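PDB 5BTO: SsRai1 from Scheffersomyces stipitis, which removes the NAD cap from NAD-capped RNAs as a metal-dependent decapping nuclease and directly binds, stabilises and stimulates the exoribonuclease RAT1. Local coordinates for residues A[106-118]-A[222-235]. Numbering follows the deposited sequence.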
loop_
_atom_site.group_PDB
_atom_site.type_symbol
_atom_site.label_atom_id
_atom_site.label_comp_id
_atom_site.label_asym_id
_atom_site.label_seq_id
_atom_site.Cartn_x
_atom_site.Cartn_y
_atom_site.Cartn_z
ATOM N N LYS A 106 -11.326 4.910 -32.988
ATOM C CA LYS A 106 -11.576 5.131 -31.566
ATOM C C LYS A 106 -10.527 6.075 -30.995
ATOM O O LYS A 106 -9.384 6.087 -31.451
ATOM C CB LYS A 106 -11.593 3.806 -30.799
ATOM C CG LYS A 106 -10.227 3.149 -30.620
ATOM C CD LYS A 106 -10.340 1.786 -29.933
ATOM C CE LYS A 106 -8.974 1.137 -29.774
ATOM N NZ LYS A 106 -9.075 -0.258 -29.246
ATOM N N VAL A 107 -10.921 6.867 -29.999
ATOM C CA VAL A 107 -10.000 7.790 -29.351
ATOM C C VAL A 107 -8.845 7.003 -28.732
ATOM O O VAL A 107 -9.038 5.904 -28.190
ATOM C CB VAL A 107 -10.724 8.653 -28.280
ATOM C CG1 VAL A 107 -11.301 7.764 -27.181
ATOM C CG2 VAL A 107 -9.784 9.693 -27.678
ATOM N N ASN A 108 -7.646 7.571 -28.812
ATOM C CA ASN A 108 -6.443 6.874 -28.388
ATOM C C ASN A 108 -6.139 7.075 -26.909
ATOM O O ASN A 108 -5.209 7.793 -26.557
ATOM C CB ASN A 108 -5.249 7.322 -29.225
ATOM C CG ASN A 108 -3.986 6.565 -28.886
ATOM O OD1 ASN A 108 -4.019 5.361 -28.622
ATOM N ND2 ASN A 108 -2.861 7.271 -28.874
ATOM N N VAL A 109 -6.936 6.437 -26.054
ATOM C CA VAL A 109 -6.713 6.462 -24.605
ATOM C C VAL A 109 -6.946 5.090 -23.992
ATOM O O VAL A 109 -7.512 4.196 -24.633
ATOM C CB VAL A 109 -7.628 7.478 -23.882
ATOM C CG1 VAL A 109 -7.397 8.890 -24.417
ATOM C CG2 VAL A 109 -9.095 7.079 -24.008
ATOM N N ASP A 110 -6.506 4.939 -22.743
ATOM C CA ASP A 110 -6.684 3.701 -21.995
ATOM C C ASP A 110 -7.930 3.742 -21.126
ATOM O O ASP A 110 -8.552 2.708 -20.872
ATOM C CB ASP A 110 -5.475 3.459 -21.095
ATOM C CG ASP A 110 -4.185 3.342 -21.873
ATOM O OD1 ASP A 110 -4.082 2.402 -22.689
ATOM O OD2 ASP A 110 -3.269 4.170 -21.671
ATOM N N ILE A 111 -8.278 4.937 -20.647
ATOM C CA ILE A 111 -9.377 5.096 -19.701
ATOM C C ILE A 111 -10.289 6.249 -20.120
ATOM O O ILE A 111 -9.811 7.295 -20.541
ATOM C CB ILE A 111 -8.846 5.389 -18.273
ATOM C CG1 ILE A 111 -8.011 4.221 -17.739
ATOM C CG2 ILE A 111 -10.002 5.694 -17.310
ATOM C CD1 ILE A 111 -7.216 4.599 -16.488
ATOM N N ILE A 112 -11.596 6.044 -19.997
ATOM C CA ILE A 112 -12.590 7.065 -20.338
ATOM C C ILE A 112 -13.472 7.277 -19.109
ATOM O O ILE A 112 -14.090 6.334 -18.626
ATOM C CB ILE A 112 -13.452 6.606 -21.539
ATOM C CG1 ILE A 112 -12.595 6.563 -22.810
ATOM C CG2 ILE A 112 -14.691 7.515 -21.723
ATOM C CD1 ILE A 112 -13.204 5.755 -23.955
ATOM N N THR A 113 -13.523 8.503 -18.582
ATOM C CA THR A 113 -14.245 8.721 -17.340
ATOM C C THR A 113 -14.529 10.194 -17.105
ATOM O O THR A 113 -14.295 11.026 -17.990
ATOM C CB THR A 113 -13.450 8.130 -16.146
ATOM O OG1 THR A 113 -14.262 8.107 -14.963
ATOM C CG2 THR A 113 -12.178 8.924 -15.896
ATOM N N TYR A 114 -15.055 10.505 -15.927
ATOM C CA TYR A 114 -15.353 11.884 -15.538
ATOM C C TYR A 114 -14.323 12.429 -14.545
ATOM O O TYR A 114 -13.854 11.727 -13.646
ATOM C CB TYR A 114 -16.749 11.979 -14.911
ATOM C CG TYR A 114 -17.878 12.123 -15.904
ATOM C CD1 TYR A 114 -18.203 13.365 -16.439
ATOM C CD2 TYR A 114 -18.632 11.030 -16.294
ATOM C CE1 TYR A 114 -19.228 13.501 -17.351
ATOM C CE2 TYR A 114 -19.667 11.161 -17.211
ATOM C CZ TYR A 114 -19.964 12.400 -17.731
ATOM O OH TYR A 114 -20.989 12.547 -18.645
ATOM N N ARG A 115 -14.023 13.719 -14.677
ATOM C CA ARG A 115 -13.065 14.388 -13.809
ATOM C C ARG A 115 -13.405 14.250 -12.340
ATOM O O ARG A 115 -12.517 14.068 -11.521
ATOM C CB ARG A 115 -12.997 15.887 -14.145
ATOM C CG ARG A 115 -12.380 16.735 -13.026
ATOM C CD ARG A 115 -12.672 18.225 -13.157
ATOM N NE ARG A 115 -14.046 18.595 -12.825
ATOM C CZ ARG A 115 -14.700 19.598 -13.403
ATOM N NH1 ARG A 115 -14.106 20.320 -14.346
ATOM N NH2 ARG A 115 -15.946 19.877 -13.048
ATOM N N GLY A 116 -14.690 14.363 -12.008
ATOM C CA GLY A 116 -15.106 14.342 -10.617
ATOM C C GLY A 116 -14.767 13.018 -9.952
ATOM O O GLY A 116 -14.445 12.973 -8.768
ATOM N N LEU A 117 -14.828 11.938 -10.720
ATOM C CA LEU A 117 -14.541 10.626 -10.156
ATOM C C LEU A 117 -13.043 10.497 -9.885
ATOM O O LEU A 117 -12.631 9.902 -8.886
ATOM C CB LEU A 117 -15.012 9.517 -11.100
ATOM C CG LEU A 117 -16.497 9.602 -11.488
ATOM C CD1 LEU A 117 -16.876 8.490 -12.471
ATOM C CD2 LEU A 117 -17.395 9.571 -10.245
ATOM N N MET A 118 -12.225 11.051 -10.775
ATOM C CA MET A 118 -10.779 11.004 -10.590
ATOM C C MET A 118 -10.348 11.928 -9.452
ATOM O O MET A 118 -9.426 11.620 -8.706
ATOM C CB MET A 118 -10.040 11.320 -11.892
ATOM C CG MET A 118 -10.361 10.330 -13.022
ATOM S SD MET A 118 -9.941 8.607 -12.622
ATOM C CE MET A 118 -11.532 7.969 -12.127
ATOM N N LYS A 222 -8.082 15.119 -23.469
ATOM C CA LYS A 222 -7.140 14.007 -23.438
ATOM C C LYS A 222 -6.016 14.403 -22.503
ATOM O O LYS A 222 -5.518 15.531 -22.549
ATOM C CB LYS A 222 -6.589 13.702 -24.829
ATOM C CG LYS A 222 -7.482 12.826 -25.675
ATOM C CD LYS A 222 -6.841 12.551 -27.033
ATOM C CE LYS A 222 -5.367 12.185 -26.897
ATOM N NZ LYS A 222 -5.127 10.808 -26.376
ATOM N N THR A 223 -5.643 13.490 -21.615
ATOM C CA THR A 223 -4.563 13.764 -20.694
ATOM C C THR A 223 -3.927 12.440 -20.310
ATOM O O THR A 223 -4.123 11.436 -20.987
ATOM C CB THR A 223 -5.075 14.542 -19.461
ATOM O OG1 THR A 223 -3.970 14.932 -18.638
ATOM C CG2 THR A 223 -6.072 13.709 -18.670
ATOM N N GLY A 224 -3.161 12.427 -19.238
ATOM C CA GLY A 224 -2.517 11.195 -18.836
ATOM C C GLY A 224 -1.914 11.314 -17.468
ATOM O O GLY A 224 -1.838 12.401 -16.903
ATOM N N ILE A 225 -1.499 10.176 -16.932
ATOM C CA ILE A 225 -0.735 10.138 -15.700
ATOM C C ILE A 225 0.154 8.912 -15.829
ATOM O O ILE A 225 -0.305 7.855 -16.262
ATOM C CB ILE A 225 -1.638 10.065 -14.443
ATOM C CG1 ILE A 225 -0.781 9.994 -13.183
ATOM C CG2 ILE A 225 -2.599 8.872 -14.502
ATOM C CD1 ILE A 225 -0.889 11.194 -12.314
ATOM N N GLY A 226 1.430 9.067 -15.505
ATOM C CA GLY A 226 2.397 8.013 -15.763
ATOM C C GLY A 226 2.322 7.559 -17.211
ATOM O O GLY A 226 2.416 8.381 -18.129
ATOM N N GLU A 227 2.150 6.254 -17.418
ATOM C CA GLU A 227 2.058 5.693 -18.766
ATOM C C GLU A 227 0.627 5.625 -19.286
ATOM O O GLU A 227 0.398 5.250 -20.443
ATOM C CB GLU A 227 2.666 4.288 -18.797
ATOM C CG GLU A 227 4.157 4.295 -18.602
ATOM C CD GLU A 227 4.841 5.119 -19.663
ATOM O OE1 GLU A 227 4.885 4.668 -20.824
ATOM O OE2 GLU A 227 5.321 6.222 -19.343
ATOM N N ALA A 228 -0.333 5.978 -18.435
ATOM C CA ALA A 228 -1.749 5.869 -18.780
ATOM C C ALA A 228 -2.235 7.083 -19.569
ATOM O O ALA A 228 -1.950 8.217 -19.199
ATOM C CB ALA A 228 -2.591 5.715 -17.508
ATOM N N LYS A 229 -2.982 6.834 -20.639
ATOM C CA LYS A 229 -3.654 7.888 -21.387
ATOM C C LYS A 229 -5.126 7.896 -20.985
ATOM O O LYS A 229 -5.752 6.844 -20.873
ATOM C CB LYS A 229 -3.532 7.643 -22.892
ATOM C CG LYS A 229 -2.112 7.622 -23.411
ATOM C CD LYS A 229 -2.103 7.422 -24.928
ATOM C CE LYS A 229 -0.694 7.381 -25.487
ATOM N NZ LYS A 229 0.039 6.172 -25.027
ATOM N N MET A 230 -5.683 9.078 -20.746
ATOM C CA MET A 230 -7.043 9.161 -20.228
ATOM C C MET A 230 -7.865 10.231 -20.935
ATOM O O MET A 230 -7.341 11.269 -21.332
ATOM C CB MET A 230 -7.016 9.441 -18.712
ATOM C CG MET A 230 -6.227 8.372 -17.954
ATOM S SD MET A 230 -6.003 8.735 -16.204
ATOM C CE MET A 230 -7.649 8.425 -15.586
ATOM N N LEU A 231 -9.151 9.949 -21.099
ATOM C CA LEU A 231 -10.110 10.934 -21.580
ATOM C C LEU A 231 -10.922 11.333 -20.354
ATOM O O LEU A 231 -11.479 10.461 -19.666
ATOM C CB LEU A 231 -11.015 10.312 -22.653
ATOM C CG LEU A 231 -11.909 11.255 -23.460
ATOM C CD1 LEU A 231 -11.063 12.149 -24.361
ATOM C CD2 LEU A 231 -12.928 10.512 -24.307
ATOM N N LEU A 232 -10.945 12.626 -20.034
ATOM C CA LEU A 232 -11.704 13.095 -18.872
ATOM C C LEU A 232 -12.739 14.134 -19.272
ATOM O O LEU A 232 -12.410 15.125 -19.945
ATOM C CB LEU A 232 -10.792 13.757 -17.832
ATOM C CG LEU A 232 -9.687 12.995 -17.126
ATOM C CD1 LEU A 232 -9.075 13.880 -16.019
ATOM C CD2 LEU A 232 -10.266 11.727 -16.555
ATOM N N ALA A 233 -13.974 13.941 -18.830
ATOM C CA ALA A 233 -15.026 14.935 -19.055
ATOM C C ALA A 233 -15.235 15.743 -17.768
ATOM O O ALA A 233 -15.306 15.170 -16.674
ATOM C CB ALA A 233 -16.313 14.246 -19.466
ATOM N N GLY A 234 -15.331 17.065 -17.894
ATOM C CA GLY A 234 -15.515 17.903 -16.728
ATOM C C GLY A 234 -16.260 19.192 -17.007
ATOM O O GLY A 234 -16.002 19.856 -18.011
ATOM N N GLU A 235 -17.173 19.556 -16.112
ATOM C CA GLU A 235 -17.841 20.856 -16.215
ATOM C C GLU A 235 -16.850 21.998 -16.049
ATOM O O GLU A 235 -15.952 21.950 -15.201
ATOM C CB GLU A 235 -18.971 21.007 -15.189
ATOM C CG GLU A 235 -19.778 22.299 -15.413
ATOM C CD GLU A 235 -20.924 22.496 -14.443
ATOM O OE1 GLU A 235 -21.129 21.622 -13.578
ATOM O OE2 GLU A 235 -21.621 23.538 -14.546
#
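Arg115 leaves the backbone with CG opposite its own N (chi1 162°) and then bends at chi3 (74°), which carries the guanidinium past Gly234 to the carbonyl of Glu235. Both end nitrogens of Arg115 donate to the single Glu235 O, NH1 at 2.6 Å and NH2 at 3.0 Å. The oxygen lies in the guanidinium plane, while Gly234 CA packs over one face near the rim. At the other end of the ladder, Asp110 places CG beside its backbone N (chi1 -60°), and OD2 takes the N-H of Lys229 on its anti lone pair, at 2.9 Å. The carbonyl of Lys229 is shared in return by Asp110 N and Ile111 N.

Between these ends strands 111-114 and 228-235 run parallel. The backbone bonds alternate regularly: Leu231 N to Ile111 O, Thr113 N to Leu231 O, Ala233 N to Thr113 O, and finally Arg115 N to Ala233 O at 2.8 Å, just where the helix begins after its N-cap residue Tyr114. On one face Ile111 lies beside Met230, whose CE reaches Met118 SD at 3.8 Å, and Thr113 CG2 presses tightly on Leu232 CD2 at 3.5 Å. On the other, Ile112 runs alongside Leu231, and CD1 of the Tyr114 ring rests 3.7 Å from Ala233 CB.

Tyr114, Arg115, Gly116 and Glu235 bind substrate, so this pairing brings residues distant in sequence into one site, with substrate-binding Gln282 close to Arg115 and metal-binding Asp237 close to Glu235. Both strands are interior to the large mixed sheet, 111-114 next to strand 142-147 and 228-235 next to its hairpin partner 216-225. Helix 87-101 packs on the Leu231 and Tyr114 face, and helix 333-350 on the Met230 face through Tyr340.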